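Local coordinates for hypothetical protein CNAG_02591 (Cryptococcus neoformans, PDB 4P5N) that may play a role in primary metabolism and affects the virulence of the fungus in mammals, at residues A[47-53]-A[64-70]; A[13-19]-A[30-35]. One frame throughout, in Å; residues are numbered along the deposited sequence.

Contact 1 and contact 2 each join parts of a beta hairpin, and their strands 52-56 and 26-36 are neighbours in one antiparallel sheet. They lie on opposite sides of the chain's centre, yet their apolar sides meet. Val53 of contact 1 packs on Val32 of contact 2, and Pro67 and Leu70 pack on Ile13. Both are partly buried, with a surface side. In contact 1 that side is polar, with two lysines, two asparagines and sulfate ions. In contact 2 backbone hydrogen bonds do more of the joining, and the surface carries a tight turn and a Thr-Gln pair. Each contact also gives a ligand to a different cadmium ion: His65 in contact 1, Asp34 in contact 2.

Contact 1 (A[47-53]-A[64-70]); sequences VKNPPKV and AHNPGTL. With SO4 (sulfate ion), chain H; SO4 (sulfate ion), chain E; SO4 (sulfate ion), chain O.
The Asn66 amide is held at both ends. Its OD1 accepts from Lys52 NZ at 2.7 Å, with the donor tilted 20° from the carbonyl plane. Its ND2 gives hydrogen bonds to two sulfate ions, probably from the crystallisation liquor. His65 ND1 donates to Asn66 O at 2.8 Å, with the acceptor in the ring plane. His65 NE2 binds a cadmium ion together with Thr21.

Lys52 bends at chi2 (-68°) and chi4 (-77°), which turns NZ back to the loop before it. There NZ also donates to Lys48 O and Asn49 O, both at 2.9 Å. One of the two sulfates takes a further bond from NZ, so the ammonium ties loop, asparagine and anion together.

The side chains of Pro51 and Pro67 cross at about a right angle, with CG of Pro51 3.6 Å from CG of Pro67. On the buried side, Val53 CG2 lies 3.8 Å from Pro67 CB. On the opposite face of the hairpin Val47 CG1 packs on Ala64 CB. Val53 and His65 form an antiparallel hydrogen-bonded pair, with Val53 N to His65 O at 2.8 Å. This is the open end of the 52-56/62-65 beta hairpin in an SH3-like Tudor domain.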
# COMPACT_ATOMS: atom_id res chain seq x y z
N VAL A 47 2.98 1.23 5.45
CA VAL A 47 2.53 2.32 4.59
C VAL A 47 3.31 3.59 4.93
O VAL A 47 4.06 3.61 5.90
CB VAL A 47 1.00 2.56 4.66
CG1 VAL A 47 0.26 1.28 4.27
CG2 VAL A 47 0.55 3.02 6.03
N LYS A 48 3.12 4.63 4.13
CA LYS A 48 3.87 5.88 4.28
C LYS A 48 2.92 7.05 4.35
O LYS A 48 1.79 6.98 3.83
CB LYS A 48 4.80 6.09 3.09
CG LYS A 48 5.89 5.04 2.93
CD LYS A 48 6.66 5.21 1.63
CE LYS A 48 7.77 6.24 1.78
NZ LYS A 48 8.80 6.00 0.74
N ASN A 49 3.40 8.13 4.95
CA ASN A 49 2.74 9.43 4.91
C ASN A 49 1.31 9.39 5.48
O ASN A 49 0.32 9.54 4.75
CB ASN A 49 2.75 9.96 3.48
CG ASN A 49 2.05 11.29 3.34
OD1 ASN A 49 2.02 12.10 4.28
ND2 ASN A 49 1.47 11.53 2.16
N PRO A 50 1.19 9.20 6.80
CA PRO A 50 -0.13 9.31 7.41
C PRO A 50 -0.68 10.74 7.31
O PRO A 50 0.09 11.70 7.16
CB PRO A 50 0.14 8.91 8.87
CG PRO A 50 1.58 9.33 9.10
CD PRO A 50 2.26 9.00 7.79
N PRO A 51 -2.00 10.89 7.37
CA PRO A 51 -2.98 9.82 7.56
C PRO A 51 -3.22 8.95 6.32
O PRO A 51 -3.13 9.43 5.17
CB PRO A 51 -4.27 10.57 7.94
CG PRO A 51 -4.13 11.91 7.27
CD PRO A 51 -2.64 12.23 7.34
N LYS A 52 -3.48 7.67 6.56
CA LYS A 52 -3.85 6.74 5.49
C LYS A 52 -5.08 5.95 5.90
O LYS A 52 -5.19 5.53 7.05
CB LYS A 52 -2.72 5.76 5.20
CG LYS A 52 -1.60 6.34 4.36
CD LYS A 52 -2.06 6.64 2.94
CE LYS A 52 -0.85 6.88 2.05
NZ LYS A 52 -0.26 8.23 2.25
N VAL A 53 -5.99 5.78 4.95
CA VAL A 53 -7.17 4.95 5.12
C VAL A 53 -6.84 3.63 4.43
O VAL A 53 -6.53 3.60 3.25
CB VAL A 53 -8.42 5.63 4.49
CG1 VAL A 53 -9.66 4.75 4.61
CG2 VAL A 53 -8.71 6.96 5.17
N ALA A 64 -4.00 1.63 0.37
CA ALA A 64 -3.78 2.62 1.42
C ALA A 64 -3.88 3.99 0.77
O ALA A 64 -3.09 4.30 -0.15
CB ALA A 64 -2.41 2.43 2.06
N HIS A 65 -4.86 4.79 1.18
CA HIS A 65 -5.15 6.04 0.47
C HIS A 65 -5.31 7.21 1.42
O HIS A 65 -5.87 7.07 2.51
CB HIS A 65 -6.44 5.87 -0.34
CG HIS A 65 -6.59 6.85 -1.47
ND1 HIS A 65 -6.97 8.17 -1.29
CD2 HIS A 65 -6.43 6.69 -2.80
CE1 HIS A 65 -7.03 8.77 -2.46
NE2 HIS A 65 -6.71 7.90 -3.40
N ASN A 66 -4.84 8.39 1.01
CA ASN A 66 -5.07 9.58 1.81
C ASN A 66 -6.57 9.85 1.98
O ASN A 66 -7.34 9.66 1.06
CB ASN A 66 -4.42 10.76 1.12
CG ASN A 66 -2.92 10.63 1.04
OD1 ASN A 66 -2.31 9.95 1.86
ND2 ASN A 66 -2.31 11.31 0.08
N PRO A 67 -6.97 10.34 3.16
CA PRO A 67 -8.42 10.52 3.41
C PRO A 67 -9.02 11.69 2.66
O PRO A 67 -10.19 11.66 2.30
CB PRO A 67 -8.49 10.77 4.93
CG PRO A 67 -7.10 11.26 5.29
CD PRO A 67 -6.16 10.52 4.38
N GLY A 68 -8.22 12.74 2.47
CA GLY A 68 -8.75 14.01 1.97
C GLY A 68 -9.11 14.02 0.50
O GLY A 68 -9.67 15.00 0.00
N THR A 69 -8.81 12.93 -0.20
CA THR A 69 -9.12 12.83 -1.63
C THR A 69 -9.99 11.61 -1.90
O THR A 69 -10.15 11.18 -3.04
CB THR A 69 -7.84 12.71 -2.46
OG1 THR A 69 -7.01 11.69 -1.87
CG2 THR A 69 -7.11 14.03 -2.46
N LEU A 70 -10.56 11.04 -0.85
CA LEU A 70 -11.55 10.02 -1.12
C LEU A 70 -12.90 10.45 -0.59
O LEU A 70 -13.00 11.44 0.14
CB LEU A 70 -11.12 8.65 -0.65
CG LEU A 70 -10.72 8.49 0.80
CD1 LEU A 70 -11.89 8.74 1.74
CD2 LEU A 70 -10.13 7.12 1.11
S SO4 H . 0.85 9.61 -0.92
O1 SO4 H . 1.65 9.45 -2.16
O2 SO4 H . -0.34 8.72 -0.93
O3 SO4 H . 0.46 11.02 -0.74
O4 SO4 H . 1.69 9.13 0.20
S SO4 E . -4.03 11.55 -3.25
O1 SO4 E . -2.77 12.13 -3.78
O2 SO4 E . -5.09 11.95 -4.20
O3 SO4 E . -4.35 12.16 -1.91
O4 SO4 E . -3.92 10.07 -3.28
S SO4 O . 11.59 4.32 0.61
O1 SO4 O . 11.69 5.78 0.44
O2 SO4 O . 11.53 3.69 -0.73
O3 SO4 O . 10.32 3.99 1.30
O4 SO4 O . 12.73 3.77 1.37

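Contact 2 (A[13-19]-A[30-35]); sequences INVGDTV and GQVADI. With CD (cadmium ion), chain D.
Val32 and Val19 meet on the buried side, with Val32 CG2 3.5 Å from Val19 CG1 and the two side chains at about a right angle. Ile13 CG2 reaches the same Val32 methyl at 3.8 Å. Ile35 CD1 meets the same Ile13 CG2 at 4.0 Å and comes 3.2 Å from Ile13 O. The CG1 of Ile35 stands anti to the carbonyl carbon and chi2 is extended (169°), which carries the methyl this far.

Backbone hydrogen bonds join the two segments. Val19 and Gly30 bond to each other in both directions. Val32 N donates to Asp17 O at 2.8 Å, and Gly16 N to Val32 O at 2.8 Å. Gly16 is the third residue of a type II turn from Asn14 to Asp17, and its positive phi suits that place. The Asp17 carboxylate secures the turn: OD2 accepts from Asn14 N, which comes from above the carboxylate plane.

Among the polar side chains, Thr18 and Gln31 lie side by side on the exposed side. Thr18 OG1 donates to Gln31 OE1 over a short 2.5 Å, with the hydroxyl tilted 32° from the carbonyl plane. A bend at chi2 (70°) folds the Gln31 amide back to the hydroxyl. Asp34 binds a cadmium ion through OD1 and OD2, and Glu41 is a second ligand. Asp34 OD2 also accepts a hydrogen bond from Lys45 NZ.

Ala33 and Asp34 form a classic beta bulge opposite Leu54. Strand 26-36 runs between strand 18-23 and strand 52-56, where Val53 touches Ile13 and Val32, and helix 39-44 supplies Glu41.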
# COMPACT_ATOMS: atom_id res chain seq x y z
N ILE A 13 -14.57 9.71 8.85
CA ILE A 13 -14.48 8.36 8.29
C ILE A 13 -14.38 7.35 9.43
O ILE A 13 -13.58 7.52 10.33
CB ILE A 13 -13.25 8.20 7.36
CG1 ILE A 13 -13.29 9.22 6.21
CG2 ILE A 13 -13.15 6.75 6.86
CD1 ILE A 13 -11.97 9.37 5.47
N ASN A 14 -15.21 6.32 9.38
CA ASN A 14 -15.21 5.28 10.40
C ASN A 14 -14.81 3.95 9.79
O ASN A 14 -15.12 3.68 8.62
CB ASN A 14 -16.60 5.15 11.03
CG ASN A 14 -17.05 6.41 11.73
OD1 ASN A 14 -16.29 7.03 12.47
ND2 ASN A 14 -18.31 6.79 11.51
N VAL A 15 -14.16 3.12 10.60
CA VAL A 15 -13.91 1.73 10.23
C VAL A 15 -15.25 1.06 9.89
O VAL A 15 -16.24 1.26 10.59
CB VAL A 15 -13.15 0.98 11.34
CG1 VAL A 15 -13.15 -0.52 11.08
CG2 VAL A 15 -11.73 1.52 11.45
N GLY A 16 -15.26 0.33 8.77
CA GLY A 16 -16.46 -0.31 8.23
C GLY A 16 -17.22 0.51 7.21
O GLY A 16 -18.13 -0.01 6.55
N ASP A 17 -16.87 1.79 7.04
CA ASP A 17 -17.55 2.62 6.04
C ASP A 17 -17.06 2.27 4.65
O ASP A 17 -15.90 1.87 4.45
CB ASP A 17 -17.25 4.12 6.24
CG ASP A 17 -17.94 4.73 7.46
OD1 ASP A 17 -18.68 4.03 8.17
OD2 ASP A 17 -17.74 5.95 7.72
N THR A 18 -17.95 2.43 3.67
CA THR A 18 -17.55 2.31 2.28
C THR A 18 -16.91 3.60 1.82
O THR A 18 -17.54 4.66 1.89
CB THR A 18 -18.74 2.03 1.35
OG1 THR A 18 -19.46 0.88 1.82
CG2 THR A 18 -18.26 1.75 -0.06
N VAL A 19 -15.67 3.51 1.33
CA VAL A 19 -14.97 4.66 0.74
C VAL A 19 -14.74 4.44 -0.76
O VAL A 19 -14.76 3.30 -1.24
CB VAL A 19 -13.64 5.00 1.46
CG1 VAL A 19 -13.94 5.52 2.86
CG2 VAL A 19 -12.68 3.81 1.48
N GLY A 30 -14.44 0.21 -1.35
CA GLY A 30 -14.52 -0.90 -0.39
C GLY A 30 -14.60 -0.40 1.04
O GLY A 30 -14.65 0.81 1.29
N GLN A 31 -14.61 -1.32 2.00
CA GLN A 31 -14.87 -0.93 3.37
C GLN A 31 -13.57 -0.69 4.12
O GLN A 31 -12.60 -1.45 3.98
CB GLN A 31 -15.78 -1.94 4.11
CG GLN A 31 -17.28 -1.70 3.90
CD GLN A 31 -17.69 -2.04 2.48
OE1 GLN A 31 -17.99 -1.16 1.67
NE2 GLN A 31 -17.66 -3.32 2.17
N VAL A 32 -13.56 0.40 4.89
CA VAL A 32 -12.41 0.78 5.69
C VAL A 32 -12.09 -0.31 6.73
O VAL A 32 -12.96 -0.71 7.53
CB VAL A 32 -12.65 2.14 6.38
CG1 VAL A 32 -11.45 2.51 7.23
CG2 VAL A 32 -12.90 3.24 5.33
N ALA A 33 -10.84 -0.78 6.71
CA ALA A 33 -10.33 -1.73 7.71
C ALA A 33 -9.60 -1.05 8.85
O ALA A 33 -9.60 -1.54 9.99
CB ALA A 33 -9.44 -2.77 7.07
N ASP A 34 -8.95 0.07 8.53
CA ASP A 34 -8.13 0.76 9.51
C ASP A 34 -7.84 2.18 9.05
O ASP A 34 -7.83 2.48 7.86
CB ASP A 34 -6.81 -0.01 9.69
CG ASP A 34 -6.18 0.20 11.05
OD1 ASP A 34 -6.67 1.04 11.85
OD2 ASP A 34 -5.16 -0.47 11.31
N ILE A 35 -7.61 3.05 10.03
CA ILE A 35 -7.24 4.43 9.79
C ILE A 35 -5.95 4.65 10.58
O ILE A 35 -5.92 4.53 11.80
CB ILE A 35 -8.36 5.37 10.26
CG1 ILE A 35 -9.64 5.09 9.47
CG2 ILE A 35 -7.94 6.82 10.09
CD1 ILE A 35 -10.88 5.75 10.01
CD CD D . -5.03 0.72 13.77